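Local coordinates for protein trichothecene 3-O-acetyltransferase (Gibberella zeae, PDB 2RKV) that probably acetylates the 3-hydroxyl of trichothecene mycotoxins such as T-2 toxin, drawing the acetyl group from acetyl coenzyme A as a member of the BAHD superfamily, at residues Val76-Val81 with Asp131-Val136; Phe268-Ala273 with Ala285-Cys290; Asp435-Lys438 with Glu442-Lys445. All coordinates share one frame; numbering follows the deposited sequence.

Contact 1. Residues Val76-Val81 with Asp131-Val136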
loop_
_atom_site.group_PDB
_atom_site.type_symbol
_atom_site.label_atom_id
_atom_site.label_comp_id
_atom_site.label_asym_id
_atom_site.label_seq_id
_atom_site.Cartn_x
_atom_site.Cartn_y
_atom_site.Cartn_z
ATOM N N VAL A 76 15.720 15.694 -2.537
ATOM C CA VAL A 76 16.491 16.832 -3.040
ATOM C C VAL A 76 15.851 17.339 -4.339
ATOM O O VAL A 76 15.031 16.653 -4.931
ATOM C CB VAL A 76 17.989 16.453 -3.256
ATOM C CG1 VAL A 76 18.634 16.087 -1.933
ATOM C CG2 VAL A 76 18.134 15.298 -4.254
ATOM N N PRO A 77 16.201 18.558 -4.774
ATOM C CA PRO A 77 15.563 19.071 -5.989
ATOM C C PRO A 77 15.726 18.164 -7.220
ATOM O O PRO A 77 16.692 17.399 -7.324
ATOM C CB PRO A 77 16.240 20.430 -6.197
ATOM C CG PRO A 77 16.686 20.839 -4.818
ATOM C CD PRO A 77 17.130 19.539 -4.179
ATOM N N PHE A 78 14.750 18.241 -8.117
ATOM C CA PHE A 78 14.743 17.430 -9.334
ATOM C C PHE A 78 14.228 18.287 -10.485
ATOM O O PHE A 78 15.027 18.808 -11.265
ATOM C CB PHE A 78 13.909 16.162 -9.132
ATOM C CG PHE A 78 13.843 15.262 -10.343
ATOM C CD1 PHE A 78 12.620 14.763 -10.776
ATOM C CD2 PHE A 78 14.999 14.917 -11.042
ATOM C CE1 PHE A 78 12.539 13.924 -11.888
ATOM C CE2 PHE A 78 14.931 14.077 -12.168
ATOM C CZ PHE A 78 13.701 13.580 -12.585
ATOM N N GLU A 79 12.912 18.463 -10.579
ATOM C CA GLU A 79 12.320 19.322 -11.605
ATOM C C GLU A 79 11.368 20.348 -10.976
ATOM O O GLU A 79 11.069 20.253 -9.782
ATOM C CB GLU A 79 11.665 18.469 -12.705
ATOM C CG GLU A 79 12.718 17.686 -13.492
ATOM C CD GLU A 79 12.162 16.799 -14.594
ATOM O OE1 GLU A 79 10.935 16.594 -14.677
ATOM O OE2 GLU A 79 12.987 16.294 -15.384
ATOM N N ASP A 80 10.914 21.326 -11.764
ATOM C CA ASP A 80 10.078 22.418 -11.247
ATOM C C ASP A 80 8.750 21.936 -10.663
ATOM O O ASP A 80 8.281 22.451 -9.646
ATOM C CB ASP A 80 9.808 23.459 -12.346
ATOM C CG ASP A 80 11.039 24.284 -12.689
ATOM O OD1 ASP A 80 12.023 24.268 -11.920
ATOM O OD2 ASP A 80 11.011 24.959 -13.738
ATOM N N VAL A 81 8.153 20.949 -11.326
ATOM C CA VAL A 81 6.888 20.364 -10.903
ATOM C C VAL A 81 6.986 18.835 -10.957
ATOM O O VAL A 81 7.862 18.296 -11.649
ATOM C CB VAL A 81 5.713 20.854 -11.794
ATOM C CG1 VAL A 81 5.528 22.368 -11.657
ATOM C CG2 VAL A 81 5.923 20.448 -13.258
ATOM N N ASP A 131 21.312 4.578 -10.596
ATOM C CA ASP A 131 21.777 5.874 -11.096
ATOM C C ASP A 131 20.668 6.670 -11.779
ATOM O O ASP A 131 20.823 7.869 -12.033
ATOM N N ASP A 132 19.560 5.996 -12.079
ATOM C CA ASP A 132 18.401 6.636 -12.688
ATOM C C ASP A 132 17.638 7.408 -11.614
ATOM O O ASP A 132 17.579 6.965 -10.470
ATOM C CB ASP A 132 17.498 5.586 -13.339
ATOM C CG ASP A 132 18.184 4.856 -14.487
ATOM O OD1 ASP A 132 18.817 5.535 -15.326
ATOM O OD2 ASP A 132 18.079 3.610 -14.551
ATOM N N PRO A 133 17.058 8.567 -11.981
ATOM C CA PRO A 133 16.354 9.386 -10.991
ATOM C C PRO A 133 15.184 8.640 -10.355
ATOM O O PRO A 133 14.556 7.794 -11.005
ATOM C CB PRO A 133 15.836 10.569 -11.816
ATOM C CG PRO A 133 16.732 10.619 -13.009
ATOM C CD PRO A 133 17.027 9.187 -13.317
ATOM N N LYS A 134 14.920 8.949 -9.088
ATOM C CA LYS A 134 13.772 8.404 -8.379
ATOM C C LYS A 134 12.874 9.560 -7.928
ATOM O O LYS A 134 12.973 10.010 -6.790
ATOM C CB LYS A 134 14.216 7.585 -7.158
ATOM C CG LYS A 134 15.028 6.335 -7.474
ATOM C CD LYS A 134 15.545 5.710 -6.184
ATOM N N PRO A 135 11.994 10.042 -8.825
ATOM C CA PRO A 135 11.102 11.142 -8.454
ATOM C C PRO A 135 10.244 10.778 -7.237
ATOM O O PRO A 135 9.839 9.620 -7.080
ATOM C CB PRO A 135 10.218 11.309 -9.691
ATOM C CG PRO A 135 11.072 10.751 -10.834
ATOM C CD PRO A 135 11.771 9.588 -10.213
ATOM N N VAL A 136 9.986 11.760 -6.383
ATOM C CA VAL A 136 9.178 11.544 -5.190
ATOM C C VAL A 136 7.773 11.063 -5.574
ATOM O O VAL A 136 7.256 10.096 -4.997
ATOM C CB VAL A 136 9.104 12.829 -4.333
ATOM C CG1 VAL A 136 7.997 12.728 -3.285
ATOM C CG2 VAL A 136 10.439 13.070 -3.664
#
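The outer end of the Phe78 ring overlaps two prolines of the other segment, Pro133 and Pro135, and this hydrophobic touch is the whole of the contact between Val76-Val81 and Asp131-Val136. Phe78 divides itself between them through CE2 and CZ on the Pro133 side and CE1 on the Pro135 side. CE2 of Phe78 comes to 3.6 Å from CB of Pro133, with CZ of Phe78 following at 3.8 Å from the same Pro133 CB, while CE1 of Phe78 lies 3.7 Å from CG of Pro135. The Phe78 and Pro133 side chains cross at about a right angle, those of Phe78 and Pro135 at a slant. The phenyl group is thrown out from its own chain by a first torsion that sets CG trans to the backbone N (chi1 180°), which carries it across the gap to the prolines. One face of the ring is covered from within its own segment, since CG of Glu79 sits 3.9 Å above the plane over the ring centre; that glutamate sends its carboxylate on to a salt bridge with Arg83.

In this BAHD-superfamily enzyme the contact joins two irregular connections that both lead into one mixed sheet, the first into strand 83-88 and the second into strand 137-144, which run parallel side by side. Both connections are also tied to Gln59 and its neighbours at the start of strand 59-63: Phe78 and Pro133 pack on the Gln59 side chain, whose NE2 bonds to the carbonyl of Pro77. The backbone oxygens of both prolines are engaged too: Pro133 O by Arg119, Pro135 O by the Tyr20 hydroxyl. Past the prolines, Val136 shares a backbone hydrogen bond with Gln155, the residue preceding His156 of the T-2 toxin pocket.

Contact 2. Residues Phe268-Ala273 with Ala285-Cys290; sequences FIWKSA and APTEFC
OG1 of Thr287 is gripped from two directions: it accepts the indole N-H of Trp270 and is hydrogen-bonded in turn to the carbonyl of Thr373. The bond from Trp270 NE1 to Thr287 OG1 is 3.0 Å long and almost perfectly straight, at 177°, with the hydroxyl oxygen in the plane of the indole. The buried indole N-H is thus satisfied by the hydroxyl, which is itself held by Thr373 O, and the bond limits how far the indole could turn.

Phe289 supplies the other half of the grip. Its CB lies 3.5 Å from the centroid of the six-membered ring of Trp270, nearly on the ring normal, a CH-pi contact over one face. Farther along, CD1 of Phe289 reaches the same face 3.5 Å from CG of Trp270. The ring planes are set obliquely, neither stacked nor edge-to-face, although CG of Trp270 lies near the plane of Phe289 at its edge. Trp270 reaches the strand because its CG is trans to the backbone N (chi1 -166°). Inside the helix, Phe268 O takes both the N and the OG of Ser272, the latter at 2.8 Å, from opposite faces of its carbonyl plane.

Helix 261-277 here runs nearly antiparallel to strand 286-294, at 154° and 10.4 Å between the local axes, as a layer against the seven-stranded sheet. Both elements also supply coenzyme A pocket residues, Thr261 and Asp262 at the helix start and Arg291 to Asp294 in the strand. Helix 327-335 closes over the pair through Thr330, Arg333 and Leu334.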
loop_
_atom_site.group_PDB
_atom_site.type_symbol
_atom_site.label_atom_id
_atom_site.label_comp_id
_atom_site.label_asym_id
_atom_site.label_seq_id
_atom_site.Cartn_x
_atom_site.Cartn_y
_atom_site.Cartn_z
ATOM N N PHE A 268 -10.269 -13.842 7.931
ATOM C CA PHE A 268 -10.981 -14.705 6.996
ATOM C C PHE A 268 -10.065 -15.107 5.840
ATOM O O PHE A 268 -10.085 -16.249 5.372
ATOM C CB PHE A 268 -12.237 -13.984 6.484
ATOM C CG PHE A 268 -13.050 -14.783 5.510
ATOM C CD1 PHE A 268 -13.810 -15.871 5.940
ATOM C CD2 PHE A 268 -13.070 -14.436 4.157
ATOM C CE1 PHE A 268 -14.574 -16.609 5.026
ATOM C CE2 PHE A 268 -13.831 -15.163 3.238
ATOM C CZ PHE A 268 -14.578 -16.258 3.676
ATOM N N ILE A 269 -9.245 -14.165 5.393
ATOM C CA ILE A 269 -8.296 -14.443 4.316
ATOM C C ILE A 269 -7.191 -15.405 4.765
ATOM O O ILE A 269 -6.863 -16.355 4.038
ATOM C CB ILE A 269 -7.735 -13.131 3.704
ATOM C CG1 ILE A 269 -8.845 -12.425 2.916
ATOM C CG2 ILE A 269 -6.561 -13.424 2.787
ATOM C CD1 ILE A 269 -8.521 -10.972 2.544
ATOM N N TRP A 270 -6.639 -15.176 5.960
ATOM C CA TRP A 270 -5.602 -16.055 6.510
ATOM C C TRP A 270 -6.154 -17.471 6.655
ATOM O O TRP A 270 -5.500 -18.447 6.265
ATOM C CB TRP A 270 -5.110 -15.534 7.863
ATOM C CG TRP A 270 -3.830 -16.162 8.367
ATOM C CD1 TRP A 270 -2.956 -16.967 7.673
ATOM C CD2 TRP A 270 -3.258 -15.979 9.666
ATOM N NE1 TRP A 270 -1.884 -17.303 8.479
ATOM C CE2 TRP A 270 -2.047 -16.712 9.705
ATOM C CE3 TRP A 270 -3.658 -15.269 10.812
ATOM C CZ2 TRP A 270 -1.229 -16.755 10.850
ATOM C CZ3 TRP A 270 -2.847 -15.311 11.943
ATOM C CH2 TRP A 270 -1.648 -16.053 11.954
ATOM N N LYS A 271 -7.373 -17.566 7.175
ATOM C CA LYS A 271 -8.036 -18.860 7.371
ATOM C C LYS A 271 -8.305 -19.561 6.035
ATOM O O LYS A 271 -8.015 -20.760 5.883
ATOM C CB LYS A 271 -9.330 -18.662 8.157
ATOM C CG LYS A 271 -10.094 -19.954 8.463
ATOM C CD LYS A 271 -11.326 -19.678 9.323
ATOM C CE LYS A 271 -10.998 -18.907 10.617
ATOM N NZ LYS A 271 -9.934 -19.510 11.482
ATOM N N SER A 272 -8.834 -18.811 5.065
ATOM C CA SER A 272 -9.160 -19.356 3.740
ATOM C C SER A 272 -7.915 -19.784 2.955
ATOM O O SER A 272 -7.907 -20.860 2.347
ATOM C CB SER A 272 -9.997 -18.378 2.917
ATOM O OG SER A 272 -11.227 -18.076 3.555
ATOM N N ALA A 273 -6.872 -18.946 2.958
ATOM C CA ALA A 273 -5.591 -19.335 2.359
ATOM C C ALA A 273 -5.043 -20.595 3.023
ATOM O O ALA A 273 -4.592 -21.508 2.337
ATOM C CB ALA A 273 -4.557 -18.195 2.424
ATOM N N ALA A 285 2.670 -27.294 9.076
ATOM C CA ALA A 285 3.502 -26.264 8.452
ATOM C C ALA A 285 3.279 -24.914 9.140
ATOM O O ALA A 285 2.126 -24.501 9.320
ATOM C CB ALA A 285 3.193 -26.157 6.975
ATOM N N PRO A 286 4.373 -24.238 9.542
ATOM C CA PRO A 286 4.244 -22.894 10.118
ATOM C C PRO A 286 3.630 -21.922 9.119
ATOM O O PRO A 286 3.805 -22.081 7.904
ATOM C CB PRO A 286 5.692 -22.498 10.427
ATOM C CG PRO A 286 6.430 -23.823 10.529
ATOM C CD PRO A 286 5.777 -24.687 9.509
ATOM N N THR A 287 2.885 -20.952 9.643
ATOM C CA THR A 287 2.344 -19.867 8.828
ATOM C C THR A 287 2.471 -18.556 9.586
ATOM O O THR A 287 2.155 -18.478 10.780
ATOM C CB THR A 287 0.878 -20.111 8.363
ATOM O OG1 THR A 287 0.416 -18.982 7.600
ATOM C CG2 THR A 287 -0.075 -20.342 9.531
ATOM N N GLU A 288 2.952 -17.529 8.886
ATOM C CA GLU A 288 3.089 -16.206 9.482
ATOM C C GLU A 288 2.240 -15.192 8.724
ATOM O O GLU A 288 2.326 -15.102 7.504
ATOM C CB GLU A 288 4.547 -15.760 9.492
ATOM C CG GLU A 288 4.782 -14.463 10.276
ATOM C CD GLU A 288 6.232 -14.039 10.265
ATOM O OE1 GLU A 288 6.806 -13.919 9.162
ATOM O OE2 GLU A 288 6.797 -13.809 11.355
ATOM N N PHE A 289 1.397 -14.470 9.454
ATOM C CA PHE A 289 0.661 -13.330 8.889
ATOM C C PHE A 289 1.473 -12.075 9.198
ATOM O O PHE A 289 1.818 -11.830 10.363
ATOM C CB PHE A 289 -0.728 -13.216 9.530
ATOM C CG PHE A 289 -1.692 -12.328 8.776
ATOM C CD1 PHE A 289 -2.647 -12.884 7.938
ATOM C CD2 PHE A 289 -1.659 -10.932 8.922
ATOM C CE1 PHE A 289 -3.571 -12.076 7.250
ATOM C CE2 PHE A 289 -2.576 -10.113 8.221
ATOM C CZ PHE A 289 -3.523 -10.686 7.390
ATOM N N CYS A 290 1.778 -11.289 8.159
ATOM C CA CYS A 290 2.488 -10.025 8.331
ATOM C C CYS A 290 1.506 -8.930 7.936
ATOM O O CYS A 290 1.079 -8.878 6.776
ATOM C CB CYS A 290 3.711 -9.964 7.408
ATOM S SG CYS A 290 4.883 -11.356 7.587
#

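Contact 3. Residues Asp435-Lys438 with Glu442-Lys445. Residue 445 of segment 442-445 comes from a tag, linker or insertion.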
loop_
_atom_site.group_PDB
_atom_site.type_symbol
_atom_site.label_atom_id
_atom_site.label_comp_id
_atom_site.label_asym_id
_atom_site.label_seq_id
_atom_site.Cartn_x
_atom_site.Cartn_y
_atom_site.Cartn_z
ATOM N N ASP A 435 -6.708 -21.209 -7.761
ATOM C CA ASP A 435 -7.759 -22.029 -8.370
ATOM C C ASP A 435 -8.645 -22.678 -7.313
ATOM O O ASP A 435 -9.873 -22.664 -7.435
ATOM C CB ASP A 435 -7.165 -23.100 -9.295
ATOM C CG ASP A 435 -6.505 -22.516 -10.534
ATOM O OD1 ASP A 435 -6.885 -21.403 -10.965
ATOM O OD2 ASP A 435 -5.596 -23.180 -11.075
ATOM N N ARG A 436 -8.020 -23.229 -6.273
ATOM C CA ARG A 436 -8.755 -23.865 -5.177
ATOM C C ARG A 436 -9.575 -22.843 -4.392
ATOM O O ARG A 436 -10.708 -23.120 -3.988
ATOM C CB ARG A 436 -7.809 -24.613 -4.242
ATOM C CG ARG A 436 -7.237 -25.886 -4.856
ATOM C CD ARG A 436 -6.338 -26.627 -3.888
ATOM N NE ARG A 436 -5.971 -27.938 -4.426
ATOM C CZ ARG A 436 -4.729 -28.347 -4.677
ATOM N NH1 ARG A 436 -3.685 -27.569 -4.419
ATOM N NH2 ARG A 436 -4.529 -29.561 -5.176
ATOM N N LEU A 437 -8.997 -21.660 -4.180
ATOM C CA LEU A 437 -9.691 -20.597 -3.463
ATOM C C LEU A 437 -10.966 -20.203 -4.194
ATOM O O LEU A 437 -12.024 -20.098 -3.587
ATOM C CB LEU A 437 -8.782 -19.377 -3.267
ATOM C CG LEU A 437 -9.253 -18.328 -2.257
ATOM C CD1 LEU A 437 -9.292 -18.892 -0.845
ATOM C CD2 LEU A 437 -8.345 -17.107 -2.329
ATOM N N LYS A 438 -10.856 -20.013 -5.508
ATOM C CA LYS A 438 -11.974 -19.572 -6.329
ATOM C C LYS A 438 -13.119 -20.583 -6.352
ATOM O O LYS A 438 -14.267 -20.218 -6.591
ATOM C CB LYS A 438 -11.499 -19.272 -7.757
ATOM C CG LYS A 438 -10.666 -17.996 -7.869
ATOM C CD LYS A 438 -9.916 -17.905 -9.195
ATOM C CE LYS A 438 -10.868 -17.856 -10.379
ATOM N NZ LYS A 438 -10.129 -17.787 -11.669
ATOM N N GLU A 442 -16.649 -22.066 1.145
ATOM C CA GLU A 442 -16.589 -21.239 2.355
ATOM C C GLU A 442 -16.062 -19.834 2.010
ATOM O O GLU A 442 -16.472 -18.840 2.613
ATOM C CB GLU A 442 -15.751 -21.907 3.448
ATOM C CG GLU A 442 -16.451 -23.129 4.089
ATOM C CD GLU A 442 -15.573 -23.873 5.086
ATOM O OE1 GLU A 442 -15.768 -23.688 6.306
ATOM O OE2 GLU A 442 -14.689 -24.643 4.655
ATOM N N TRP A 443 -15.176 -19.777 1.020
ATOM C CA TRP A 443 -14.642 -18.516 0.497
ATOM C C TRP A 443 -15.670 -17.777 -0.358
ATOM O O TRP A 443 -15.965 -16.610 -0.110
ATOM C CB TRP A 443 -13.356 -18.792 -0.295
ATOM C CG TRP A 443 -12.800 -17.615 -1.076
ATOM C CD1 TRP A 443 -12.934 -17.388 -2.423
ATOM C CD2 TRP A 443 -12.012 -16.526 -0.562
ATOM N NE1 TRP A 443 -12.279 -16.230 -2.776
ATOM C CE2 TRP A 443 -11.704 -15.681 -1.656
ATOM C CE3 TRP A 443 -11.538 -16.184 0.712
ATOM C CZ2 TRP A 443 -10.943 -14.508 -1.513
ATOM C CZ3 TRP A 443 -10.773 -15.011 0.857
ATOM C CH2 TRP A 443 -10.486 -14.193 -0.253
ATOM N N THR A 444 -16.230 -18.461 -1.354
ATOM C CA THR A 444 -17.172 -17.830 -2.288
ATOM C C THR A 444 -18.500 -17.419 -1.649
ATOM O O THR A 444 -19.245 -16.622 -2.221
ATOM C CB THR A 444 -17.427 -18.693 -3.545
ATOM O OG1 THR A 444 -18.037 -19.935 -3.164
ATOM C CG2 THR A 444 -16.121 -18.968 -4.282
ATOM N N LYS A 445 -18.793 -17.957 -0.464
ATOM C CA LYS A 445 -19.943 -17.508 0.314
ATOM C C LYS A 445 -19.864 -15.989 0.550
ATOM O O LYS A 445 -20.886 -15.307 0.581
ATOM C CB LYS A 445 -20.000 -18.263 1.649
ATOM C CG LYS A 445 -21.127 -17.853 2.592
ATOM C CD LYS A 445 -21.054 -18.686 3.869
ATOM C CE LYS A 445 -22.096 -18.274 4.890
ATOM N NZ LYS A 445 -21.856 -18.996 6.182
#
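Leu437 packs over one face of the Trp443 indole, and CH-pi contact dominates the meeting of Asp435-Lys438 with Glu442-Lys445. CG of Leu437 stands 3.5 Å from the centroid of the five-membered ring of Trp443, only 4° off its normal. Ordinary apolar packing spreads from there: the two methyls sit toward the two ends of the bond shared by the rings, with Leu437 CD1 3.6 Å from Trp443 CD2 and Leu437 CD2 3.7 Å from Trp443 CE2. Trp443 has its CG trans to the backbone N (chi1 171°), which stands the indole up beside the leucine.

Carbonyl oxygens at the end of the first helix make a second kind of approach, to carbon. Leu437 O comes 3.1 Å from CD1 of Trp443, and Lys438 O 3.2 Å from the CG2 methyl of Thr444.

Polar and ring interactions lie around this core. Asp440 OD1, in the turn, accepts from Trp443 N, and Lys438 makes a cation-pi contact with Tyr449. The arrangement is a corner between two short consecutive helices, 431-439 and 441-444, in which Leu437 and Trp443 both pack on Leu427 of strand 423-430 and on Ser272 of helix 261-277, while Phe234 meets the indole edge-to-face.

In the fold
The three contacts follow one another along the chain, each closing before the next opens. Contact 1 stands apart on the opposite side of the chain's centre, its own centre about 39 Å from that of contact 2 and 44 Å from that of contact 3, and belongs to the connections entering the five-stranded sheet. Contacts 2 and 3, with centres about 15 Å apart, share helix 261-277 and the seven-stranded sheet: Trp443 packs against Ile269 and Ser272, and Phe268 against Glu442 and Trp443. One helix therefore faces the strand that contributes to the coenzyme A pocket on one side and the C-terminal helical corner on another, whereas contact 1 lies in the other half of the fold, within the N-terminal family region.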